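Local coordinates for sporulation-control protein spo0M (Bacillus subtilis, PDB 5CL2), which controls the expression of spo0A and is required for Bacillus subtilis to pass the morphological stage 0 of sporulation, at residues D152-Q160 against R210-N218; L190-E201 against Q222-L233. One frame throughout, in Å; residues are numbered along the deposited sequence.

Contact 1: residues D152-Q160 against R210-N218; sequences DCEQAPYFQ and RGWLEEMYN
Two backbone hydrogen bonds clamp the end of strand 146-155, at the edge of the five-stranded antiparallel sheet, and the turn after it to the loop between strands 195-202 and 224-229: W212 N gives to Q155 O at 2.9 Å, and Y158 N gives to W212 O at 3.1 Å. The side chain of Y158 illustrates how one aromatic residue can extend such a clamp. Its CB presses against W212 O, 3.1 Å away; CG lies near the carbonyl carbon of L213, and CD1 lies against CA of E214. With CG anti to the backbone N (chi1 177°), the ring is carried out along 210-218 until CE1 and CZ reach CB of Y217. There the two tyrosines form an offset stack, centroids 5.0 Å apart and planes 24° from parallel, with CD2 of Y217 over the rim of one Y158 face. The OH of Y158 hydrogen-bonds D194 of the second subunit. F159 brings CE2 over the rim of one face of W212, and its CZ meets CE3 of W212 at 3.5 Å, the rings oblique; NE1 of W212 is bonded to E168. One residue back along the strand from Q155, E154 forms a salt bridge with R210, NE to OE1 at 3.0 Å and nearly straight, whereas the bonds from NH2 are weak. Their flat groups are 62° apart, and NH1 of R210 has a second partner in E61. The loop is thus held by interactions of different character, aromatic overlap at one end and ion pairing at the other, and the shared arginine probably tempers the negative charge of both glutamates.

Contact 2: residues L190-E201 against Q222-L233; sequences LLDEDGLEIIFE and QLVRVRFSQSEL
Strands 195-201 and 224-229 pair as an antiparallel ladder whose hydrogen-bonded pairs are L196 with F228, I198 with V226 and F200 with V224. I198 N gives to V226 O at 2.9 Å, and V226 N returns the bond to I198 O at 3.0 Å. Charged contacts gather on the face bearing E197 and R227, where I199 also packs on L223. The extended chain of R227 meets D192 end-on, NH2 to OD1 at 2.6 Å and NH1 to OD2 at 2.9 Å, with the two flat groups nearly coplanar (24°). OD1 also accepts from D194 N in an Asx turn, so the carboxylate is fixed by the hairpin loop as well as by the arginine. R225 uses NE instead, reaching OE2 of E197 at 2.6 Å from above the carboxylate plane, while CD1 of I199 lies over one face of its guanidinium.

Apolar contacts dominate the opposite face. CE1 of F228 meets CD1 of I198 at 4.0 Å, CB of F200 touches CB of V224, and CD1 of L233 presses tightly on CB of L196, 3.5 Å away. A capping box of S229 and E232 starts the helix that carries L233. This antiparallel pairing completes one side of the five-stranded sheet: strand 185-191 flanks 195-202, 224-229 is outermost within the chain, and helices 132-143 and 236-248 pack on the apolar face against I198 and F228 respectively.

In the fold
From the N terminus, the chain first builds the sheets that include strands 11-16 and 40-57, then enters the five-stranded sheet at strand 146-155, whose end opens contact 1. It runs on through 165-173 and the hairpin 185-202, where contact 2 begins, before the long loop returns to close contact 1 at 210-218 and strand 224-229 closes contact 2. The two closures therefore cross rather than nest. Contact 1 fastens the loop to edge strand 146-155, and contact 2 adds strand 224-229 as the other outermost strand of the same sheet. They meet directly: Y217 OH probably bonds E201 OE1, and F159 packs on I199. Both contacts also touch the second subunit.

Contact 1: residues D152-Q160 against R210-N218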
loop_
_atom_site.group_PDB
_atom_site.type_symbol
_atom_site.label_atom_id
_atom_site.label_comp_id
_atom_site.label_asym_id
_atom_site.label_seq_id
_atom_site.Cartn_x
_atom_site.Cartn_y
_atom_site.Cartn_z
ATOM N N ASP A 152 -7.254 16.330 -7.098
ATOM C CA ASP A 152 -8.341 15.410 -6.777
ATOM C C ASP A 152 -7.789 14.030 -6.514
ATOM O O ASP A 152 -6.643 13.732 -6.858
ATOM C CB ASP A 152 -9.378 15.359 -7.908
ATOM C CG ASP A 152 -10.810 15.121 -7.396
ATOM O OD1 ASP A 152 -10.993 14.578 -6.279
ATOM O OD2 ASP A 152 -11.768 15.477 -8.116
ATOM N N CYS A 153 -8.588 13.183 -5.886
ATOM C CA CYS A 153 -8.177 11.800 -5.682
ATOM C C CYS A 153 -8.686 10.957 -6.849
ATOM O O CYS A 153 -9.889 10.947 -7.153
ATOM C CB CYS A 153 -8.672 11.281 -4.329
ATOM S SG CYS A 153 -7.898 12.191 -2.991
ATOM N N GLU A 154 -7.753 10.288 -7.518
ATOM C CA GLU A 154 -8.044 9.576 -8.751
ATOM C C GLU A 154 -7.770 8.098 -8.560
ATOM O O GLU A 154 -6.808 7.706 -7.886
ATOM C CB GLU A 154 -7.185 10.092 -9.911
ATOM C CG GLU A 154 -7.247 11.580 -10.213
ATOM C CD GLU A 154 -8.512 12.019 -10.932
ATOM O OE1 GLU A 154 -9.037 11.280 -11.796
ATOM O OE2 GLU A 154 -8.933 13.164 -10.702
ATOM N N GLN A 155 -8.620 7.277 -9.153
ATOM C CA GLN A 155 -8.420 5.842 -9.172
ATOM C C GLN A 155 -7.003 5.516 -9.678
ATOM O O GLN A 155 -6.576 6.065 -10.711
ATOM C CB GLN A 155 -9.468 5.216 -10.089
ATOM C CG GLN A 155 -9.145 3.834 -10.552
ATOM C CD GLN A 155 -10.076 3.369 -11.630
ATOM O OE1 GLN A 155 -10.333 4.087 -12.607
ATOM N NE2 GLN A 155 -10.646 2.181 -11.436
ATOM N N ALA A 156 -6.242 4.696 -8.948
ATOM C CA ALA A 156 -4.877 4.383 -9.402
ATOM C C ALA A 156 -4.371 2.946 -9.119
ATOM O O ALA A 156 -3.322 2.759 -8.484
ATOM C CB ALA A 156 -3.903 5.402 -8.807
ATOM N N PRO A 157 -5.046 1.930 -9.683
ATOM C CA PRO A 157 -4.566 0.553 -9.511
ATOM C C PRO A 157 -3.165 0.341 -10.053
ATOM O O PRO A 157 -2.460 -0.521 -9.532
ATOM C CB PRO A 157 -5.572 -0.284 -10.321
ATOM C CG PRO A 157 -6.182 0.673 -11.292
ATOM C CD PRO A 157 -6.233 1.991 -10.554
ATOM N N TYR A 158 -2.756 1.117 -11.057
ATOM C CA TYR A 158 -1.428 0.955 -11.661
ATOM C C TYR A 158 -0.265 1.034 -10.675
ATOM O O TYR A 158 0.717 0.304 -10.816
ATOM C CB TYR A 158 -1.247 1.994 -12.765
ATOM C CG TYR A 158 0.109 2.020 -13.443
ATOM C CD1 TYR A 158 0.485 1.052 -14.375
ATOM C CD2 TYR A 158 1.007 3.043 -13.166
ATOM C CE1 TYR A 158 1.732 1.117 -15.000
ATOM C CE2 TYR A 158 2.236 3.107 -13.778
ATOM C CZ TYR A 158 2.594 2.154 -14.683
ATOM O OH TYR A 158 3.831 2.285 -15.256
ATOM N N PHE A 159 -0.382 1.891 -9.660
ATOM C CA PHE A 159 0.694 2.075 -8.678
ATOM C C PHE A 159 0.642 1.082 -7.513
ATOM O O PHE A 159 1.588 0.988 -6.716
ATOM C CB PHE A 159 0.656 3.494 -8.135
ATOM C CG PHE A 159 0.933 4.540 -9.173
ATOM C CD1 PHE A 159 2.159 4.586 -9.814
ATOM C CD2 PHE A 159 -0.036 5.454 -9.531
ATOM C CE1 PHE A 159 2.410 5.538 -10.787
ATOM C CE2 PHE A 159 0.220 6.416 -10.480
ATOM C CZ PHE A 159 1.446 6.454 -11.121
ATOM N N GLN A 160 -0.452 0.329 -7.423
ATOM C CA GLN A 160 -0.581 -0.710 -6.396
ATOM C C GLN A 160 -0.207 -0.237 -4.981
ATOM O O GLN A 160 0.520 -0.923 -4.263
ATOM C CB GLN A 160 0.273 -1.936 -6.771
ATOM C CG GLN A 160 -0.160 -2.603 -8.109
ATOM C CD GLN A 160 0.548 -3.922 -8.408
ATOM O OE1 GLN A 160 0.999 -4.641 -7.497
ATOM N NE2 GLN A 160 0.628 -4.262 -9.702
ATOM N N ARG A 210 -7.700 10.003 -17.550
ATOM C CA ARG A 210 -8.147 10.104 -16.155
ATOM C C ARG A 210 -7.798 8.811 -15.440
ATOM O O ARG A 210 -7.951 7.715 -15.999
ATOM C CB ARG A 210 -9.653 10.370 -16.035
ATOM C CG ARG A 210 -10.124 11.778 -16.417
ATOM C CD ARG A 210 -9.605 12.861 -15.454
ATOM N NE ARG A 210 -10.160 12.838 -14.094
ATOM C CZ ARG A 210 -11.335 13.367 -13.737
ATOM N NH1 ARG A 210 -12.111 13.961 -14.634
ATOM N NH2 ARG A 210 -11.737 13.316 -12.477
ATOM N N GLY A 211 -7.298 8.934 -14.217
ATOM C CA GLY A 211 -6.913 7.762 -13.454
ATOM C C GLY A 211 -5.609 7.176 -13.951
ATOM O O GLY A 211 -5.143 7.530 -15.034
ATOM N N TRP A 212 -5.029 6.262 -13.175
ATOM C CA TRP A 212 -3.726 5.704 -13.502
ATOM C C TRP A 212 -3.817 4.198 -13.691
ATOM O O TRP A 212 -3.967 3.445 -12.710
ATOM C CB TRP A 212 -2.745 6.074 -12.396
ATOM C CG TRP A 212 -2.657 7.563 -12.272
ATOM C CD1 TRP A 212 -3.576 8.399 -11.693
ATOM C CD2 TRP A 212 -1.628 8.420 -12.780
ATOM N NE1 TRP A 212 -3.175 9.706 -11.787
ATOM C CE2 TRP A 212 -1.952 9.744 -12.463
ATOM C CE3 TRP A 212 -0.423 8.180 -13.469
ATOM C CZ2 TRP A 212 -1.167 10.834 -12.794
ATOM C CZ3 TRP A 212 0.378 9.258 -13.798
ATOM C CH2 TRP A 212 0.005 10.566 -13.466
ATOM N N LEU A 213 -3.702 3.765 -14.953
ATOM C CA LEU A 213 -4.022 2.389 -15.341
ATOM C C LEU A 213 -2.955 1.753 -16.225
ATOM O O LEU A 213 -2.238 2.441 -16.959
ATOM C CB LEU A 213 -5.366 2.331 -16.073
ATOM C CG LEU A 213 -6.525 3.220 -15.615
ATOM C CD1 LEU A 213 -7.635 3.186 -16.653
ATOM C CD2 LEU A 213 -7.032 2.820 -14.245
ATOM N N GLU A 214 -2.877 0.427 -16.157
ATOM C CA GLU A 214 -1.920 -0.361 -16.919
ATOM C C GLU A 214 -1.891 -0.007 -18.408
ATOM O O GLU A 214 -0.824 0.175 -18.983
ATOM C CB GLU A 214 -2.251 -1.843 -16.768
ATOM C CG GLU A 214 -1.245 -2.643 -15.990
ATOM C CD GLU A 214 -1.730 -4.062 -15.745
ATOM O OE1 GLU A 214 -2.686 -4.477 -16.443
ATOM O OE2 GLU A 214 -1.177 -4.748 -14.848
ATOM N N GLU A 215 -3.073 0.088 -19.011
ATOM C CA GLU A 215 -3.209 0.359 -20.438
ATOM C C GLU A 215 -2.659 1.726 -20.881
ATOM O O GLU A 215 -2.457 1.954 -22.074
ATOM C CB GLU A 215 -4.670 0.224 -20.889
ATOM C CG GLU A 215 -5.769 0.710 -19.930
ATOM C CD GLU A 215 -6.268 -0.351 -18.925
ATOM O OE1 GLU A 215 -5.468 -1.153 -18.393
ATOM O OE2 GLU A 215 -7.501 -0.407 -18.710
ATOM N N MET A 216 -2.459 2.647 -19.944
ATOM C CA MET A 216 -1.851 3.934 -20.275
ATOM C C MET A 216 -0.332 3.873 -20.435
ATOM O O MET A 216 0.262 4.798 -20.972
ATOM C CB MET A 216 -2.225 4.972 -19.217
ATOM C CG MET A 216 -3.722 5.072 -19.011
ATOM S SD MET A 216 -4.221 6.170 -17.654
ATOM C CE MET A 216 -5.987 6.220 -17.897
ATOM N N TYR A 217 0.301 2.896 -19.797
ATOM C CA TYR A 217 1.742 2.685 -19.905
ATOM C C TYR A 217 2.227 1.426 -20.666
ATOM O O TYR A 217 3.426 1.120 -20.661
ATOM C CB TYR A 217 2.334 2.782 -18.500
ATOM C CG TYR A 217 2.115 4.195 -18.006
ATOM C CD1 TYR A 217 2.996 5.207 -18.365
ATOM C CD2 TYR A 217 0.974 4.546 -17.273
ATOM C CE1 TYR A 217 2.794 6.519 -17.952
ATOM C CE2 TYR A 217 0.760 5.861 -16.871
ATOM C CZ TYR A 217 1.676 6.842 -17.211
ATOM O OH TYR A 217 1.483 8.147 -16.814
ATOM N N ASN A 218 1.298 0.666 -21.248
ATOM C CA ASN A 218 1.651 -0.545 -21.992
ATOM C C ASN A 218 2.239 -0.325 -23.406
ATOM O O ASN A 218 2.952 -1.190 -23.932
ATOM C CB ASN A 218 0.439 -1.483 -22.087
ATOM C CG ASN A 218 -0.725 -0.885 -22.880
ATOM O OD1 ASN A 218 -0.559 0.058 -23.659
ATOM N ND2 ASN A 218 -1.908 -1.472 -22.713
#

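Contact 2: residues L190-E201 against Q222-L233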
loop_
_atom_site.group_PDB
_atom_site.type_symbol
_atom_site.label_atom_id
_atom_site.label_comp_id
_atom_site.label_asym_id
_atom_site.label_seq_id
_atom_site.Cartn_x
_atom_site.Cartn_y
_atom_site.Cartn_z
ATOM N N LEU A 190 4.027 10.887 -3.082
ATOM C CA LEU A 190 3.965 9.743 -2.190
ATOM C C LEU A 190 4.863 10.027 -0.993
ATOM O O LEU A 190 6.092 9.948 -1.079
ATOM C CB LEU A 190 4.410 8.476 -2.918
ATOM C CG LEU A 190 3.762 8.274 -4.291
ATOM C CD1 LEU A 190 4.421 7.124 -5.043
ATOM C CD2 LEU A 190 2.279 8.010 -4.104
ATOM N N LEU A 191 4.229 10.347 0.126
ATOM C CA LEU A 191 4.927 10.807 1.303
ATOM C C LEU A 191 5.223 9.642 2.216
ATOM O O LEU A 191 4.340 8.838 2.502
ATOM C CB LEU A 191 4.092 11.850 2.025
ATOM C CG LEU A 191 4.708 12.406 3.297
ATOM C CD1 LEU A 191 5.940 13.196 2.931
ATOM C CD2 LEU A 191 3.697 13.274 4.000
ATOM N N ASP A 192 6.468 9.541 2.658
ATOM C CA ASP A 192 6.844 8.581 3.684
ATOM C C ASP A 192 7.662 9.305 4.750
ATOM O O ASP A 192 7.790 10.539 4.712
ATOM C CB ASP A 192 7.585 7.377 3.080
ATOM C CG ASP A 192 8.834 7.777 2.275
ATOM O OD1 ASP A 192 9.913 7.928 2.882
ATOM O OD2 ASP A 192 8.724 7.939 1.032
ATOM N N GLU A 193 8.156 8.547 5.726
ATOM C CA GLU A 193 8.832 9.107 6.897
ATOM C C GLU A 193 10.203 9.732 6.587
ATOM O O GLU A 193 10.629 10.685 7.241
ATOM C CB GLU A 193 9.000 8.012 7.964
ATOM C CG GLU A 193 7.696 7.365 8.474
ATOM C CD GLU A 193 6.982 8.201 9.526
ATOM O OE1 GLU A 193 7.438 9.337 9.791
ATOM O OE2 GLU A 193 5.981 7.711 10.112
ATOM N N ASP A 194 10.917 9.164 5.622
ATOM C CA ASP A 194 12.288 9.617 5.340
ATOM C C ASP A 194 12.428 10.559 4.162
ATOM O O ASP A 194 13.514 11.043 3.877
ATOM C CB ASP A 194 13.196 8.410 5.130
ATOM C CG ASP A 194 13.149 7.473 6.306
ATOM O OD1 ASP A 194 13.645 7.880 7.383
ATOM O OD2 ASP A 194 12.613 6.348 6.152
ATOM N N GLY A 195 11.320 10.847 3.504
ATOM C CA GLY A 195 11.361 11.668 2.321
ATOM C C GLY A 195 10.083 11.578 1.525
ATOM O O GLY A 195 9.007 11.236 2.042
ATOM N N LEU A 196 10.203 11.893 0.248
ATOM C CA LEU A 196 9.033 12.067 -0.586
ATOM C C LEU A 196 9.325 11.626 -2.018
ATOM O O LEU A 196 10.384 11.940 -2.566
ATOM C CB LEU A 196 8.617 13.528 -0.519
ATOM C CG LEU A 196 7.369 14.013 -1.213
ATOM C CD1 LEU A 196 6.792 15.153 -0.424
ATOM C CD2 LEU A 196 7.780 14.472 -2.573
ATOM N N GLU A 197 8.393 10.902 -2.628
ATOM C CA GLU A 197 8.534 10.534 -4.040
ATOM C C GLU A 197 7.567 11.325 -4.930
ATOM O O GLU A 197 6.388 11.462 -4.603
ATOM C CB GLU A 197 8.306 9.033 -4.196
ATOM C CG GLU A 197 8.537 8.482 -5.561
ATOM C CD GLU A 197 8.804 6.995 -5.516
ATOM O OE1 GLU A 197 9.018 6.492 -4.402
ATOM O OE2 GLU A 197 8.836 6.333 -6.575
ATOM N N ILE A 198 8.059 11.840 -6.051
ATOM C CA ILE A 198 7.215 12.588 -6.985
ATOM C C ILE A 198 7.081 11.884 -8.315
ATOM O O ILE A 198 8.073 11.424 -8.893
ATOM C CB ILE A 198 7.740 13.994 -7.253
ATOM C CG1 ILE A 198 8.053 14.697 -5.948
ATOM C CG2 ILE A 198 6.713 14.805 -8.010
ATOM C CD1 ILE A 198 8.222 16.153 -6.096
ATOM N N ILE A 199 5.839 11.750 -8.768
ATOM C CA ILE A 199 5.565 11.220 -10.092
ATOM C C ILE A 199 5.167 12.396 -10.977
ATOM O O ILE A 199 4.330 13.222 -10.600
ATOM C CB ILE A 199 4.476 10.148 -10.051
ATOM C CG1 ILE A 199 4.936 8.975 -9.184
ATOM C CG2 ILE A 199 4.112 9.693 -11.445
ATOM C CD1 ILE A 199 3.850 7.971 -8.898
ATOM N N PHE A 200 5.824 12.498 -12.125
ATOM C CA PHE A 200 5.638 13.600 -13.059
ATOM C C PHE A 200 4.952 13.073 -14.293
ATOM O O PHE A 200 5.274 11.993 -14.777
ATOM C CB PHE A 200 6.980 14.228 -13.459
ATOM C CG PHE A 200 7.719 14.873 -12.323
ATOM C CD1 PHE A 200 8.428 14.100 -11.408
ATOM C CD2 PHE A 200 7.750 16.247 -12.193
ATOM C CE1 PHE A 200 9.123 14.687 -10.378
ATOM C CE2 PHE A 200 8.448 16.840 -11.158
ATOM C CZ PHE A 200 9.135 16.053 -10.246
ATOM N N GLU A 201 4.011 13.836 -14.815
ATOM C CA GLU A 201 3.422 13.489 -16.091
ATOM C C GLU A 201 2.990 14.818 -16.740
ATOM O O GLU A 201 2.868 15.823 -16.041
ATOM C CB GLU A 201 2.304 12.464 -15.860
ATOM C CG GLU A 201 1.544 11.940 -17.052
ATOM C CD GLU A 201 2.339 11.100 -18.021
ATOM O OE1 GLU A 201 2.726 9.958 -17.710
ATOM O OE2 GLU A 201 2.520 11.593 -19.135
ATOM N N GLN A 222 6.182 6.482 -21.146
ATOM C CA GLN A 222 6.969 6.375 -19.943
ATOM C C GLN A 222 6.699 7.527 -19.001
ATOM O O GLN A 222 6.081 8.535 -19.353
ATOM C CB GLN A 222 8.454 6.305 -20.280
ATOM C CG GLN A 222 8.892 4.908 -20.669
ATOM C CD GLN A 222 10.388 4.791 -20.859
ATOM O OE1 GLN A 222 11.152 5.641 -20.395
ATOM N NE2 GLN A 222 10.819 3.738 -21.552
ATOM N N LEU A 223 7.155 7.321 -17.779
ATOM C CA LEU A 223 6.693 8.065 -16.634
ATOM C C LEU A 223 7.911 8.494 -15.839
ATOM O O LEU A 223 8.826 7.693 -15.641
ATOM C CB LEU A 223 5.748 7.192 -15.808
ATOM C CG LEU A 223 5.110 7.691 -14.533
ATOM C CD1 LEU A 223 3.801 6.967 -14.393
ATOM C CD2 LEU A 223 6.032 7.359 -13.398
ATOM N N VAL A 224 7.955 9.750 -15.413
ATOM C CA VAL A 224 9.082 10.204 -14.603
ATOM C C VAL A 224 8.819 10.006 -13.115
ATOM O O VAL A 224 7.838 10.523 -12.570
ATOM C CB VAL A 224 9.407 11.661 -14.885
ATOM C CG1 VAL A 224 10.501 12.138 -13.955
ATOM C CG2 VAL A 224 9.849 11.784 -16.331
ATOM N N ARG A 225 9.676 9.235 -12.462
ATOM C CA ARG A 225 9.470 8.931 -11.061
ATOM C C ARG A 225 10.734 9.176 -10.248
ATOM O O ARG A 225 11.708 8.459 -10.395
ATOM C CB ARG A 225 8.999 7.481 -10.917
ATOM C CG ARG A 225 8.269 7.215 -9.625
ATOM C CD ARG A 225 7.444 5.939 -9.693
ATOM N NE ARG A 225 7.160 5.459 -8.344
ATOM C CZ ARG A 225 6.311 4.476 -8.052
ATOM N NH1 ARG A 225 5.641 3.857 -9.017
ATOM N NH2 ARG A 225 6.134 4.115 -6.790
ATOM N N VAL A 226 10.699 10.158 -9.349
ATOM C CA VAL A 226 11.919 10.584 -8.661
ATOM C C VAL A 226 11.779 10.691 -7.136
ATOM O O VAL A 226 10.866 11.360 -6.635
ATOM C CB VAL A 226 12.403 11.955 -9.201
ATOM C CG1 VAL A 226 13.530 12.515 -8.330
ATOM C CG2 VAL A 226 12.833 11.845 -10.677
ATOM N N ARG A 227 12.703 10.071 -6.399
ATOM C CA ARG A 227 12.695 10.212 -4.943
ATOM C C ARG A 227 13.591 11.355 -4.459
ATOM O O ARG A 227 14.730 11.493 -4.899
ATOM C CB ARG A 227 13.126 8.910 -4.270
ATOM C CG ARG A 227 13.513 9.122 -2.821
ATOM C CD ARG A 227 13.490 7.840 -2.023
ATOM N NE ARG A 227 13.237 8.153 -0.624
ATOM C CZ ARG A 227 12.031 8.095 -0.067
ATOM N NH1 ARG A 227 10.986 7.701 -0.786
ATOM N NH2 ARG A 227 11.876 8.416 1.208
ATOM N N PHE A 228 13.044 12.183 -3.583
ATOM C CA PHE A 228 13.753 13.227 -2.846
ATOM C C PHE A 228 13.850 12.846 -1.374
ATOM O O PHE A 228 12.906 12.275 -0.805
ATOM C CB PHE A 228 13.023 14.574 -2.937
ATOM C CG PHE A 228 12.926 15.143 -4.329
ATOM C CD1 PHE A 228 12.107 14.556 -5.286
ATOM C CD2 PHE A 228 13.605 16.303 -4.659
ATOM C CE1 PHE A 228 12.015 15.097 -6.558
ATOM C CE2 PHE A 228 13.507 16.844 -5.932
ATOM C CZ PHE A 228 12.712 16.241 -6.873
ATOM N N SER A 229 14.957 13.196 -0.732
ATOM C CA SER A 229 15.081 12.938 0.695
ATOM C C SER A 229 14.666 14.167 1.460
ATOM O O SER A 229 14.416 15.209 0.867
ATOM C CB SER A 229 16.512 12.595 1.072
ATOM O OG SER A 229 17.257 13.797 1.179
ATOM N N GLN A 230 14.651 14.051 2.784
ATOM C CA GLN A 230 14.305 15.169 3.657
ATOM C C GLN A 230 15.209 16.394 3.449
ATOM O O GLN A 230 14.718 17.528 3.386
ATOM C CB GLN A 230 14.374 14.728 5.115
ATOM C CG GLN A 230 14.176 15.851 6.118
ATOM C CD GLN A 230 13.947 15.338 7.540
ATOM O OE1 GLN A 230 14.246 14.182 7.853
ATOM N NE2 GLN A 230 13.411 16.200 8.402
ATOM N N SER A 231 16.521 16.165 3.355
ATOM C CA SER A 231 17.477 17.270 3.217
ATOM C C SER A 231 17.193 18.075 1.949
ATOM O O SER A 231 17.143 19.306 1.980
ATOM C CB SER A 231 18.931 16.756 3.157
ATOM O OG SER A 231 19.214 15.822 4.187
ATOM N N GLU A 232 17.019 17.363 0.839
ATOM C CA GLU A 232 16.733 18.002 -0.427
ATOM C C GLU A 232 15.425 18.801 -0.351
ATOM O O GLU A 232 15.348 19.940 -0.832
ATOM C CB GLU A 232 16.673 16.956 -1.546
ATOM C CG GLU A 232 17.820 15.949 -1.508
ATOM C CD GLU A 232 17.798 14.964 -2.665
ATOM O OE1 GLU A 232 17.475 13.778 -2.431
ATOM O OE2 GLU A 232 18.107 15.372 -3.807
ATOM N N LEU A 233 14.402 18.218 0.274
ATOM C CA LEU A 233 13.095 18.864 0.337
ATOM C C LEU A 233 13.136 20.116 1.189
ATOM O O LEU A 233 12.394 21.067 0.936
ATOM C CB LEU A 233 12.038 17.896 0.882
ATOM C CG LEU A 233 11.691 16.748 -0.064
ATOM C CD1 LEU A 233 11.191 15.549 0.703
ATOM C CD2 LEU A 233 10.670 17.203 -1.096
#